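Local coordinates for peptidoglycan D,D-transpeptidase PbpA (Mycobacterium tuberculosis, PDB 3UN7), which probably catalyses the transpeptidation that cross-links peptidoglycan strands of the cell wall and takes part in regulating cell length, at residues Tyr19-Gln25 / Phe43-Arg47; Arg47-Glu53 / Ser151-Asn155; Gly103-Ile109 / Tyr337-Lys343; Cys129-Val134 / Ala145-Pro150; Asn320-Ala325 / Val425-Val429. All coordinates share one frame; numbering follows the deposited sequence.

Contact 1 (Tyr19-Gln25 / Phe43-Arg47)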
# COMPACT_ATOMS: atom_id res chain seq x y z
N TYR A 19 -6.78 30.58 -12.30
CA TYR A 19 -6.66 29.94 -13.65
C TYR A 19 -6.11 30.98 -14.63
O TYR A 19 -5.83 30.67 -15.79
CB TYR A 19 -8.02 29.37 -14.09
CG TYR A 19 -8.15 27.85 -14.07
CD1 TYR A 19 -8.73 27.16 -12.99
CD2 TYR A 19 -7.73 27.09 -15.16
CE1 TYR A 19 -8.86 25.74 -13.02
CE2 TYR A 19 -7.84 25.69 -15.18
CZ TYR A 19 -8.41 25.02 -14.13
OH TYR A 19 -8.50 23.63 -14.22
N SER A 20 -5.96 32.20 -14.12
CA SER A 20 -5.33 33.33 -14.79
C SER A 20 -3.79 33.26 -14.79
O SER A 20 -3.13 33.85 -15.66
CB SER A 20 -5.73 34.61 -14.04
OG SER A 20 -5.66 34.40 -12.63
N ARG A 21 -3.25 32.54 -13.81
CA ARG A 21 -1.81 32.44 -13.56
C ARG A 21 -1.31 31.01 -13.72
O ARG A 21 -2.08 30.05 -13.55
CB ARG A 21 -1.49 32.95 -12.15
CG ARG A 21 -1.78 34.43 -11.92
CD ARG A 21 -1.60 34.81 -10.45
NE ARG A 21 -2.88 35.02 -9.78
CZ ARG A 21 -3.54 34.11 -9.07
NH1 ARG A 21 -3.06 32.87 -8.93
NH2 ARG A 21 -4.69 34.44 -8.50
N GLN A 22 -0.03 30.86 -14.06
CA GLN A 22 0.54 29.55 -14.36
C GLN A 22 0.78 28.71 -13.10
O GLN A 22 1.71 28.97 -12.35
CB GLN A 22 1.82 29.64 -15.20
CG GLN A 22 2.29 28.25 -15.66
CD GLN A 22 3.37 28.28 -16.73
OE1 GLN A 22 4.20 29.18 -16.77
NE2 GLN A 22 3.35 27.28 -17.60
N ARG A 23 -0.06 27.71 -12.92
CA ARG A 23 0.06 26.76 -11.81
C ARG A 23 1.34 25.96 -11.99
O ARG A 23 1.75 25.68 -13.11
CB ARG A 23 -1.15 25.83 -11.81
CG ARG A 23 -1.21 24.83 -10.68
CD ARG A 23 -2.56 24.15 -10.69
NE ARG A 23 -2.73 23.20 -9.59
CZ ARG A 23 -3.11 23.52 -8.37
NH1 ARG A 23 -3.36 24.80 -8.05
NH2 ARG A 23 -3.24 22.56 -7.45
N GLY A 24 1.98 25.62 -10.88
CA GLY A 24 3.25 24.91 -10.94
C GLY A 24 3.08 23.44 -11.22
O GLY A 24 1.96 22.94 -11.36
N GLN A 25 4.21 22.73 -11.27
CA GLN A 25 4.27 21.34 -11.72
C GLN A 25 4.35 20.35 -10.57
O GLN A 25 4.92 20.64 -9.51
CB GLN A 25 5.52 21.11 -12.58
CG GLN A 25 5.72 22.10 -13.71
CD GLN A 25 7.09 22.01 -14.35
OE1 GLN A 25 8.07 21.58 -13.72
NE2 GLN A 25 7.18 22.41 -15.61
N PHE A 43 -10.62 31.02 -18.80
CA PHE A 43 -9.64 30.59 -17.83
C PHE A 43 -8.44 30.15 -18.65
O PHE A 43 -8.50 29.16 -19.38
CB PHE A 43 -10.20 29.43 -17.01
CG PHE A 43 -11.52 29.73 -16.36
CD1 PHE A 43 -12.71 29.32 -16.95
CD2 PHE A 43 -11.57 30.43 -15.16
CE1 PHE A 43 -13.95 29.59 -16.34
CE2 PHE A 43 -12.79 30.72 -14.54
CZ PHE A 43 -13.99 30.30 -15.13
N ARG A 44 -7.36 30.90 -18.56
CA ARG A 44 -6.26 30.79 -19.51
C ARG A 44 -5.50 29.48 -19.42
O ARG A 44 -5.14 28.87 -20.44
CB ARG A 44 -5.29 31.93 -19.27
CG ARG A 44 -4.00 31.79 -20.03
CD ARG A 44 -4.05 32.64 -21.28
NE ARG A 44 -2.81 32.49 -22.03
CZ ARG A 44 -1.65 33.02 -21.65
NH1 ARG A 44 -0.58 32.82 -22.40
NH2 ARG A 44 -1.56 33.74 -20.54
N PHE A 45 -5.21 29.05 -18.20
CA PHE A 45 -4.32 27.92 -18.01
C PHE A 45 -5.07 26.59 -17.95
O PHE A 45 -5.98 26.38 -17.12
CB PHE A 45 -3.36 28.17 -16.83
CG PHE A 45 -2.22 29.08 -17.20
CD1 PHE A 45 -2.30 30.45 -16.98
CD2 PHE A 45 -1.10 28.57 -17.84
CE1 PHE A 45 -1.26 31.30 -17.37
CE2 PHE A 45 -0.06 29.41 -18.23
CZ PHE A 45 -0.14 30.77 -18.00
N LEU A 46 -4.73 25.69 -18.87
CA LEU A 46 -5.33 24.36 -18.85
C LEU A 46 -4.41 23.36 -18.17
O LEU A 46 -3.23 23.29 -18.50
CB LEU A 46 -5.71 23.88 -20.25
CG LEU A 46 -6.22 22.44 -20.36
CD1 LEU A 46 -7.66 22.35 -19.86
CD2 LEU A 46 -6.11 21.95 -21.81
N ARG A 47 -4.95 22.58 -17.23
CA ARG A 47 -4.17 21.58 -16.51
C ARG A 47 -4.07 20.34 -17.36
O ARG A 47 -5.08 19.87 -17.90
CB ARG A 47 -4.84 21.23 -15.17
CG ARG A 47 -3.94 20.57 -14.14
CD ARG A 47 -2.80 21.50 -13.75
NE ARG A 47 -2.02 21.03 -12.61
CZ ARG A 47 -0.81 21.50 -12.29
NH1 ARG A 47 -0.24 22.44 -13.04
NH2 ARG A 47 -0.18 21.05 -11.20

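Contact 2 (Arg47-Glu53 / Ser151-Asn155)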
# COMPACT_ATOMS: atom_id res chain seq x y z
N ARG A 47 -4.95 22.58 -17.23
CA ARG A 47 -4.17 21.58 -16.51
C ARG A 47 -4.07 20.34 -17.36
O ARG A 47 -5.08 19.87 -17.90
CB ARG A 47 -4.84 21.23 -15.17
CG ARG A 47 -3.94 20.57 -14.14
CD ARG A 47 -2.80 21.50 -13.75
NE ARG A 47 -2.02 21.03 -12.61
CZ ARG A 47 -0.81 21.50 -12.29
NH1 ARG A 47 -0.24 22.44 -13.04
NH2 ARG A 47 -0.18 21.05 -11.20
N VAL A 48 -2.85 19.79 -17.46
CA VAL A 48 -2.58 18.62 -18.30
C VAL A 48 -1.91 17.51 -17.49
O VAL A 48 -1.01 17.78 -16.69
CB VAL A 48 -1.71 19.00 -19.53
CG1 VAL A 48 -1.43 17.78 -20.42
CG2 VAL A 48 -2.41 20.07 -20.36
N TYR A 49 -2.37 16.27 -17.69
CA TYR A 49 -1.84 15.09 -16.99
C TYR A 49 -1.37 14.16 -18.08
O TYR A 49 -2.20 13.47 -18.69
CB TYR A 49 -2.96 14.43 -16.15
CG TYR A 49 -3.54 15.38 -15.13
CD1 TYR A 49 -4.62 16.21 -15.45
CD2 TYR A 49 -2.99 15.48 -13.85
CE1 TYR A 49 -5.15 17.10 -14.50
CE2 TYR A 49 -3.49 16.39 -12.92
CZ TYR A 49 -4.56 17.18 -13.24
OH TYR A 49 -5.06 18.05 -12.30
N PRO A 50 -0.05 14.16 -18.37
CA PRO A 50 0.45 13.41 -19.54
C PRO A 50 0.49 11.88 -19.42
O PRO A 50 0.57 11.21 -20.45
CB PRO A 50 1.87 13.98 -19.74
CG PRO A 50 2.31 14.38 -18.39
CD PRO A 50 1.03 14.88 -17.67
N ASN A 51 0.43 11.33 -18.20
CA ASN A 51 0.28 9.88 -18.05
C ASN A 51 -0.84 9.64 -17.03
O ASN A 51 -0.60 9.16 -15.91
CB ASN A 51 1.60 9.21 -17.63
CG ASN A 51 1.61 7.71 -17.89
OD1 ASN A 51 0.59 7.11 -18.22
ND2 ASN A 51 2.80 7.10 -17.75
N PRO A 52 -2.09 9.98 -17.43
CA PRO A 52 -3.11 10.37 -16.45
C PRO A 52 -3.60 9.24 -15.53
O PRO A 52 -3.63 9.43 -14.32
CB PRO A 52 -4.25 10.92 -17.32
CG PRO A 52 -4.06 10.28 -18.67
CD PRO A 52 -2.60 9.96 -18.82
N GLU A 53 -3.97 8.09 -16.09
CA GLU A 53 -4.52 7.00 -15.25
C GLU A 53 -3.47 6.46 -14.29
O GLU A 53 -3.76 6.19 -13.10
CB GLU A 53 -5.11 5.86 -16.11
CG GLU A 53 -6.28 6.29 -16.99
CD GLU A 53 -7.05 5.12 -17.60
OE1 GLU A 53 -6.74 3.95 -17.28
OE2 GLU A 53 -7.97 5.37 -18.41
N SER A 151 -8.23 3.02 -12.68
CA SER A 151 -7.99 4.43 -12.40
C SER A 151 -8.84 5.24 -13.38
O SER A 151 -9.70 4.68 -14.05
CB SER A 151 -6.51 4.76 -12.53
OG SER A 151 -6.22 6.02 -11.95
N TYR A 152 -8.62 6.54 -13.45
CA TYR A 152 -9.42 7.43 -14.28
C TYR A 152 -8.50 8.48 -14.89
O TYR A 152 -7.34 8.60 -14.50
CB TYR A 152 -10.49 8.12 -13.44
CG TYR A 152 -9.93 9.12 -12.47
CD1 TYR A 152 -9.93 10.49 -12.78
CD2 TYR A 152 -9.36 8.71 -11.27
CE1 TYR A 152 -9.37 11.42 -11.91
CE2 TYR A 152 -8.80 9.63 -10.40
CZ TYR A 152 -8.81 10.98 -10.73
OH TYR A 152 -8.27 11.89 -9.85
N ASP A 153 -9.03 9.25 -15.83
CA ASP A 153 -8.23 10.26 -16.51
C ASP A 153 -8.53 11.66 -15.95
O ASP A 153 -9.57 12.24 -16.25
CB ASP A 153 -8.53 10.18 -18.01
CG ASP A 153 -7.77 11.21 -18.82
OD1 ASP A 153 -6.99 11.99 -18.25
OD2 ASP A 153 -7.96 11.21 -20.06
N PRO A 154 -7.62 12.22 -15.11
CA PRO A 154 -7.86 13.57 -14.58
C PRO A 154 -8.01 14.65 -15.64
O PRO A 154 -8.53 15.70 -15.33
CB PRO A 154 -6.61 13.83 -13.71
CG PRO A 154 -6.17 12.44 -13.31
CD PRO A 154 -6.37 11.65 -14.57
N ASN A 155 -7.58 14.38 -16.88
CA ASN A 155 -7.76 15.36 -17.97
C ASN A 155 -9.23 15.66 -18.21
O ASN A 155 -9.58 16.76 -18.62
CB ASN A 155 -7.11 14.89 -19.27
CG ASN A 155 -5.60 14.91 -19.18
OD1 ASN A 155 -5.00 15.98 -19.08
ND2 ASN A 155 -4.98 13.72 -19.17
O HOH W 1 -5.94 18.45 -19.91
O HOH W 2 -8.37 1.95 -15.41

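Contact 3 (Gly103-Ile109 / Tyr337-Lys343)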
# COMPACT_ATOMS: atom_id res chain seq x y z
N GLY A 103 4.78 27.40 -7.56
CA GLY A 103 5.96 26.61 -7.25
C GLY A 103 5.77 25.17 -7.69
O GLY A 103 4.72 24.82 -8.22
N ASN A 104 6.79 24.36 -7.47
CA ASN A 104 6.81 22.96 -7.91
C ASN A 104 6.82 21.99 -6.76
O ASN A 104 7.42 22.26 -5.71
CB ASN A 104 8.06 22.69 -8.76
CG ASN A 104 7.83 22.92 -10.25
OD1 ASN A 104 6.95 23.70 -10.65
ND2 ASN A 104 8.62 22.22 -11.08
N VAL A 105 6.19 20.84 -6.98
CA VAL A 105 6.16 19.76 -6.01
C VAL A 105 6.89 18.57 -6.60
O VAL A 105 6.45 17.99 -7.59
CB VAL A 105 4.72 19.34 -5.69
CG1 VAL A 105 4.69 18.06 -4.80
CG2 VAL A 105 3.95 20.49 -5.06
N ASP A 106 8.00 18.20 -5.97
CA ASP A 106 8.82 17.08 -6.38
C ASP A 106 8.49 15.86 -5.52
O ASP A 106 8.88 15.80 -4.36
CB ASP A 106 10.29 17.46 -6.21
CG ASP A 106 10.77 18.43 -7.29
OD1 ASP A 106 9.95 18.86 -8.16
OD2 ASP A 106 11.98 18.78 -7.27
N THR A 107 7.73 14.92 -6.08
CA THR A 107 7.33 13.72 -5.33
C THR A 107 8.47 12.70 -5.20
O THR A 107 9.51 12.81 -5.85
CB THR A 107 6.08 13.01 -5.94
OG1 THR A 107 6.46 12.34 -7.15
CG2 THR A 107 4.99 14.02 -6.25
N THR A 108 8.25 11.71 -4.35
CA THR A 108 9.21 10.64 -4.13
C THR A 108 9.01 9.48 -5.11
O THR A 108 9.73 8.49 -5.05
CB THR A 108 9.05 10.04 -2.73
OG1 THR A 108 7.66 9.72 -2.51
CG2 THR A 108 9.50 11.01 -1.67
N ILE A 109 8.00 9.59 -5.99
CA ILE A 109 7.62 8.49 -6.88
C ILE A 109 8.74 8.22 -7.87
O ILE A 109 9.29 9.15 -8.45
CB ILE A 109 6.29 8.81 -7.65
CG1 ILE A 109 5.10 8.94 -6.69
CG2 ILE A 109 5.98 7.73 -8.73
CD1 ILE A 109 4.66 7.65 -6.02
N TYR A 337 6.42 9.13 3.25
CA TYR A 337 6.15 10.43 2.66
C TYR A 337 6.21 10.35 1.16
O TYR A 337 6.96 9.54 0.61
CB TYR A 337 7.11 11.49 3.21
CG TYR A 337 8.58 11.33 2.86
CD1 TYR A 337 9.16 12.08 1.84
CD2 TYR A 337 9.41 10.48 3.61
CE1 TYR A 337 10.51 11.97 1.54
CE2 TYR A 337 10.77 10.36 3.31
CZ TYR A 337 11.31 11.11 2.27
OH TYR A 337 12.64 11.03 1.94
N LEU A 338 5.42 11.23 0.52
CA LEU A 338 5.23 11.28 -0.93
C LEU A 338 5.89 12.50 -1.54
O LEU A 338 6.13 12.53 -2.75
CB LEU A 338 3.73 11.33 -1.24
CG LEU A 338 3.24 11.31 -2.68
CD1 LEU A 338 3.79 10.05 -3.36
CD2 LEU A 338 1.69 11.28 -2.67
N VAL A 339 6.14 13.52 -0.73
CA VAL A 339 6.72 14.76 -1.23
C VAL A 339 8.14 14.93 -0.72
O VAL A 339 8.34 15.10 0.48
CB VAL A 339 5.83 15.98 -0.91
CG1 VAL A 339 6.50 17.30 -1.44
CG2 VAL A 339 4.46 15.82 -1.59
N GLY A 340 9.10 14.89 -1.62
CA GLY A 340 10.52 15.04 -1.26
C GLY A 340 10.95 16.48 -1.08
O GLY A 340 11.74 16.81 -0.19
N SER A 341 10.45 17.36 -1.95
CA SER A 341 10.77 18.77 -1.83
C SER A 341 9.76 19.69 -2.51
O SER A 341 9.04 19.28 -3.42
CB SER A 341 12.20 19.08 -2.30
OG SER A 341 12.39 18.72 -3.65
N LEU A 342 9.71 20.92 -2.03
CA LEU A 342 8.92 21.99 -2.61
C LEU A 342 9.90 23.03 -3.10
O LEU A 342 10.87 23.34 -2.40
CB LEU A 342 7.99 22.61 -1.54
CG LEU A 342 6.98 21.66 -0.87
CD1 LEU A 342 6.29 22.37 0.27
CD2 LEU A 342 5.98 21.14 -1.91
N LYS A 343 9.64 23.59 -4.28
CA LYS A 343 10.50 24.60 -4.88
C LYS A 343 9.67 25.78 -5.35
O LYS A 343 8.47 25.65 -5.57
CB LYS A 343 11.24 24.03 -6.10
CG LYS A 343 12.16 22.85 -5.82
CD LYS A 343 12.78 22.37 -7.12
CE LYS A 343 13.09 20.88 -7.12
NZ LYS A 343 13.63 20.29 -5.85

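Contact 4 (Cys129-Val134 / Ala145-Pro150)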
# COMPACT_ATOMS: atom_id res chain seq x y z
N CYS A 129 -6.37 -5.98 -13.42
CA CYS A 129 -6.67 -6.29 -12.02
C CYS A 129 -7.29 -5.09 -11.31
O CYS A 129 -6.91 -3.97 -11.57
CB CYS A 129 -5.40 -6.68 -11.27
SG CYS A 129 -4.59 -8.19 -11.85
N LYS A 130 -8.21 -5.35 -10.39
CA LYS A 130 -8.68 -4.32 -9.46
C LYS A 130 -7.86 -4.45 -8.20
O LYS A 130 -7.58 -5.55 -7.74
CB LYS A 130 -10.16 -4.51 -9.15
CG LYS A 130 -10.78 -3.39 -8.30
CD LYS A 130 -12.17 -3.77 -7.81
CE LYS A 130 -13.20 -3.74 -8.92
NZ LYS A 130 -14.48 -4.33 -8.45
N GLY A 131 -7.42 -3.33 -7.64
CA GLY A 131 -6.62 -3.37 -6.40
C GLY A 131 -5.62 -2.26 -6.32
O GLY A 131 -5.88 -1.14 -6.81
N ALA A 132 -4.47 -2.54 -5.70
CA ALA A 132 -3.46 -1.53 -5.45
C ALA A 132 -2.06 -2.11 -5.36
O ALA A 132 -1.88 -3.31 -5.08
CB ALA A 132 -3.80 -0.72 -4.18
N VAL A 133 -1.07 -1.26 -5.64
CA VAL A 133 0.32 -1.59 -5.44
C VAL A 133 1.01 -0.42 -4.74
O VAL A 133 0.83 0.75 -5.11
CB VAL A 133 1.06 -1.87 -6.78
CG1 VAL A 133 2.56 -2.09 -6.54
CG2 VAL A 133 0.44 -3.07 -7.52
N VAL A 134 1.80 -0.73 -3.72
CA VAL A 134 2.55 0.29 -3.00
C VAL A 134 3.98 -0.18 -2.93
O VAL A 134 4.25 -1.36 -2.65
CB VAL A 134 2.03 0.52 -1.55
CG1 VAL A 134 2.92 1.52 -0.81
CG2 VAL A 134 0.59 1.04 -1.57
N ALA A 145 6.01 4.10 -5.19
CA ALA A 145 4.90 3.87 -6.07
C ALA A 145 3.64 3.83 -5.25
O ALA A 145 3.64 3.34 -4.11
CB ALA A 145 5.07 2.55 -6.86
N LEU A 146 2.59 4.37 -5.84
CA LEU A 146 1.27 4.38 -5.26
C LEU A 146 0.32 4.15 -6.43
O LEU A 146 -0.01 5.07 -7.15
CB LEU A 146 1.01 5.73 -4.59
CG LEU A 146 -0.08 5.82 -3.53
CD1 LEU A 146 0.31 5.02 -2.28
CD2 LEU A 146 -0.31 7.31 -3.16
N VAL A 147 -0.04 2.89 -6.64
CA VAL A 147 -0.83 2.47 -7.80
C VAL A 147 -2.21 2.01 -7.36
O VAL A 147 -2.35 1.29 -6.38
CB VAL A 147 -0.13 1.36 -8.60
CG1 VAL A 147 -1.01 0.88 -9.76
CG2 VAL A 147 1.21 1.87 -9.15
N SER A 148 -3.24 2.47 -8.07
CA SER A 148 -4.61 2.01 -7.82
C SER A 148 -5.23 1.63 -9.16
O SER A 148 -4.93 2.25 -10.19
CB SER A 148 -5.42 3.10 -7.10
OG SER A 148 -6.65 2.58 -6.61
N SER A 149 -6.07 0.59 -9.16
CA SER A 149 -6.65 0.08 -10.40
C SER A 149 -8.08 -0.42 -10.10
O SER A 149 -8.30 -1.07 -9.07
CB SER A 149 -5.76 -1.04 -10.96
OG SER A 149 -6.22 -1.54 -12.20
N PRO A 150 -9.06 -0.09 -10.96
CA PRO A 150 -8.97 0.76 -12.15
C PRO A 150 -8.67 2.19 -11.73
O PRO A 150 -8.81 2.53 -10.56
CB PRO A 150 -10.38 0.66 -12.77
CG PRO A 150 -11.28 0.34 -11.60
CD PRO A 150 -10.44 -0.57 -10.73

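Contact 5 (Asn320-Ala325 / Val425-Val429)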
# COMPACT_ATOMS: atom_id res chain seq x y z
N ASN A 320 0.02 -2.43 4.84
CA ASN A 320 0.66 -3.73 4.63
C ASN A 320 2.08 -3.58 4.05
O ASN A 320 2.98 -4.30 4.47
CB ASN A 320 -0.22 -4.70 3.81
CG ASN A 320 -0.38 -6.08 4.48
OD1 ASN A 320 0.29 -6.39 5.46
ND2 ASN A 320 -1.25 -6.92 3.92
N ALA A 321 2.30 -2.65 3.12
CA ALA A 321 3.67 -2.34 2.65
C ALA A 321 4.55 -1.88 3.80
O ALA A 321 5.73 -2.23 3.85
CB ALA A 321 3.67 -1.25 1.54
N GLU A 322 3.96 -1.10 4.71
CA GLU A 322 4.66 -0.56 5.88
C GLU A 322 5.13 -1.66 6.85
O GLU A 322 6.23 -1.56 7.43
CB GLU A 322 3.74 0.44 6.61
CG GLU A 322 4.36 1.83 6.84
CD GLU A 322 3.35 2.86 7.36
OE1 GLU A 322 2.26 3.00 6.74
OE2 GLU A 322 3.63 3.54 8.38
N ILE A 323 4.30 -2.68 7.06
CA ILE A 323 4.72 -3.85 7.87
C ILE A 323 5.97 -4.48 7.26
O ILE A 323 6.96 -4.72 7.96
CB ILE A 323 3.59 -4.90 8.00
CG1 ILE A 323 2.46 -4.34 8.88
CG2 ILE A 323 4.10 -6.21 8.62
CD1 ILE A 323 1.14 -5.05 8.67
N ALA A 324 5.93 -4.71 5.95
CA ALA A 324 7.07 -5.27 5.24
C ALA A 324 8.30 -4.33 5.32
O ALA A 324 9.43 -4.79 5.55
CB ALA A 324 6.69 -5.58 3.77
N ALA A 325 8.08 -3.03 5.15
CA ALA A 325 9.16 -2.02 5.21
C ALA A 325 9.79 -1.95 6.61
O ALA A 325 10.99 -1.82 6.76
CB ALA A 325 8.62 -0.64 4.82
N VAL A 425 13.70 -1.82 -1.18
CA VAL A 425 12.33 -1.64 -1.56
C VAL A 425 11.46 -2.62 -0.77
O VAL A 425 11.88 -3.74 -0.46
CB VAL A 425 12.16 -1.79 -3.11
CG1 VAL A 425 12.63 -3.19 -3.60
CG2 VAL A 425 10.74 -1.45 -3.58
N ALA A 426 10.26 -2.18 -0.42
CA ALA A 426 9.25 -3.03 0.17
C ALA A 426 7.98 -2.79 -0.63
O ALA A 426 7.73 -1.67 -1.05
CB ALA A 426 9.05 -2.65 1.60
N VAL A 427 7.18 -3.83 -0.83
CA VAL A 427 5.98 -3.72 -1.67
C VAL A 427 4.78 -4.37 -1.01
O VAL A 427 4.92 -5.27 -0.17
CB VAL A 427 6.17 -4.32 -3.10
CG1 VAL A 427 7.33 -3.65 -3.82
CG2 VAL A 427 6.37 -5.88 -3.07
N ALA A 428 3.60 -3.87 -1.36
CA ALA A 428 2.36 -4.59 -1.09
C ALA A 428 1.55 -4.59 -2.35
O ALA A 428 1.39 -3.54 -2.99
CB ALA A 428 1.57 -3.96 0.03
N VAL A 429 1.03 -5.76 -2.70
CA VAL A 429 0.14 -5.91 -3.84
C VAL A 429 -1.15 -6.44 -3.28
O VAL A 429 -1.17 -7.45 -2.55
CB VAL A 429 0.69 -6.90 -4.87
CG1 VAL A 429 -0.28 -7.11 -6.04
CG2 VAL A 429 2.05 -6.45 -5.36

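Contact 1 (Tyr19-Gln25 / Phe43-Arg47)
Arg-23 and Arg-47 meet at about a right angle, their guanidinium planes 80° apart, with the aliphatic part of one laid on the flat head of the other: Arg-23 CD sits 3.5 Å above the centre of the Arg-47 guanidinium plane. In that plane, at its outer edge, Arg-47 NH1 and NH2 both donate to Gly-24 O, at 2.8 Å and 2.9 Å, an end-on grip on a single carbonyl oxygen. A bend at chi2 (62°) turns the Arg-47 chain toward it. Farther along, Phe-45 lies beneath Gln-22, whose CB makes a CH-pi contact 3.9 Å from the ring centroid, while Tyr-19 O and Ser-20 O lie in the plane of that ring at its edge. The backbone is pinned by Phe-45 N donating to Tyr-19 O at 3.0 Å. Glu-72 forms salt bridges with both arginines, and Asp-76 with Arg-23, so the two like charges, with Arg-23 NE 3.7 Å from Arg-47 NH2, are probably balanced by these acids.

Contact 2 (Arg47-Glu53 / Ser151-Asn155)
With CG of Asn-155 anti to its carbonyl carbon (chi1 -70°) and chi2 at -67°, the amide faces the backbone of Tyr-49 and meets it at both ends. Asn-155 ND2 donates to Tyr-49 O at 2.8 Å in a nearly straight bond (172° at the hydrogen), with the acceptor close to the amide plane, and Asn-155 OD1 accepts from Tyr-49 N at 3.0 Å. One side-chain amide thus engages both the N-H and the C=O of Tyr-49. The same ND2 also donates to Asp-153 OD1 on its syn lone pair, so ND2 is shared between Tyr-49 O and Asp-153 OD1, which fixes the rotation of the amide.

The Tyr-49 ring presents a face to Pro-154: CB stands 3.6 Å from the ring centroid, close to the ring normal. Pro-154 CD in turn packs on Pro-52 CB. Toward the other end, Ser-151 OG donates to Glu-53 O at 2.7 Å, in the carbonyl plane and on a lone pair. Two waters bridge the segments, one donating to Arg-47 O and Asn-155 OD1, the other joining Glu-53 OE1 to Ser-151 N.

Asp-153 is the N-cap of the short, weakly bonded helix 154-157; its OD1 takes the capping bond from Asn-155 N, from above the carboxylate plane. The contact sets this helix start of the transpeptidase domain against the strand-to-helix turn between 45-48 and 52-59 of the dimerisation domain, an interface between the two domains.

Contact 3 (Gly103-Ile109 / Tyr337-Lys343)
Asp-106 O is gripped by two backbone donors of the facing strand, Gly-340 N at 2.9 Å and Ser-341 N at 3.3 Å, both in its carbonyl plane. Two consecutive residues opposite one define a classic beta bulge, and the pairing shifts by one residue between Asp-106 and Thr-107. Strands 104-107 and 339-343 run antiparallel, their axes 158° apart; before the bulge Asn-104 pairs with Lys-343 and Asp-106 with Ser-341, both hydrogen-bonded pairs. Past it, Thr-108 N still reaches Leu-338 O at 2.8 Å, from above the carbonyl plane.

The sheet faces differ in character. On that of Val-105 and Leu-342, Val-105 CG2 packs side by side with Leu-342 CD2 at 3.8 Å. Val-105 CG1 also meets Val-339 CG1, at about a right angle, at 3.9 Å. On the opposite face Lys-343 bends at chi4 (-39°), crosses Asp-106 at about a right angle and forms a salt bridge to it, although the position of Asp-106 OD2 is doubtful. At the far end, Ile-109 CD1 touches Leu-338 CD1, and Thr-108 CG2 lies 3.5 Å from Tyr-337 CE1.

Thr-27 OG1 is hydrogen-bonded to Asp-106 OD1, and Lys-343 NZ donates to Ser-341 OG at 3.0 Å, so the carboxylate and the ammonium would each keep a polar partner even if the salt bridge is less sure, whereas Val-105 and Leu-342 on the other face meet through aliphatic carbons alone.

Contact 4 (Cys129-Val134 / Ala145-Pro150)
Strands 131-134 and 145-149 run antiparallel, their axes 172° apart and 4.6 Å from each other at closest approach, as the two arms of a beta hairpin at the edge of the five-stranded sheet of the transpeptidase domain. Gly-131 with Ser-149 and Val-133 with Val-147 are the hydrogen-bonded pairs, each closed by two reciprocal N-H to O bonds; Val-147 N to Val-133 O, at 2.8 Å, lies in the carbonyl plane. Ala-132 with Ser-148 and Val-134 with Leu-146 alternate with them as non-hydrogen-bonded pairs. The positive phi of Gly-131 belongs to a backbone shape that calls for glycine, since a CB would be jammed against the preceding carbonyl oxygen.

Side chains divide between the sheet faces. Val-133 CB and Val-147 CB stand 3.9 Å apart on one, where Met-121 and Ile-449 of flanking helices also pack on Val-133. On the other, Val-134 CG2 and Leu-146 CD1 lie side by side at 4.1 Å, pointing the same way. Beyond the paired region Lys-130 CG rests 3.7 Å from Pro-150 CD, the ring that follows a cis peptide bond.

Cys-129 leads into the hairpin and is tied by a disulfide to Cys-125. A Ser-149 chi1 of -176° swings OG to the side opposite its own N, toward this residue: OG donates to Cys-129 O at 2.6 Å, approaching almost end-on at a C=O...O angle of 177°.

Contact 5 (Asn320-Ala325 / Val425-Val429)
Helix 317-328 packs on one face of the antiparallel five-stranded sheet of the transpeptidase domain, and here it meets strand 425-431, the middle strand of that sheet. The axes of segments 320-325 and 425-429 come within 6.7 Å at 149°, a close approach for helix on sheet, consistent with the small side chains, five of the seven touching residues being alanine.

Two methyls of the strand, from Ala-426 and Ala-428, point toward the helix. Ala-428 CB meets Ala-321 CB at 3.7 Å. One turn along, Ala-426 CB is met by Ala-325 CB at 3.8 Å and more loosely by Ala-324 CB at 4.3 Å, so it sits against two successive helix residues. Val-427, between the two strand alanines, directs its CB away and packs on Val-453 and Ile-454 of helix 446-458, which places the strand between two helices. The contact is entirely apolar between the segments.

At the end nearer the active site, Asn-320 has its ND2 hydrogen-bonded to Thr-194 OG1, beside Ser-193, the likely acyl-ester nucleophile, whose side chain is about 9 Å from that of Asn-320. The tightest approach is between Ala-428 CB and the backbone of Ala-321, with Ala-428 CB 3.4 Å from Ala-321 N.

Overall arrangement
From the N terminus, contact 1 closes first, a short loop that brings the first modelled residues onto strand 45-48. The same strand leads into contact 2, which closes a longer loop and joins the dimerisation domain to the transpeptidase domain. Contact 3 opens inside that loop and closes far along the chain, so contacts 2 and 3 cross; it lies in the same mixed sheet as contact 1, which it touches through Gln-25. The hairpin of contact 4 nests within both contact 2 and contact 3, touching the latter at Ile-109. Contact 5 closes a loop from helix 317-328 to strand 425-431, crosses contact 3 and joins contact 4 in the five-stranded sheet.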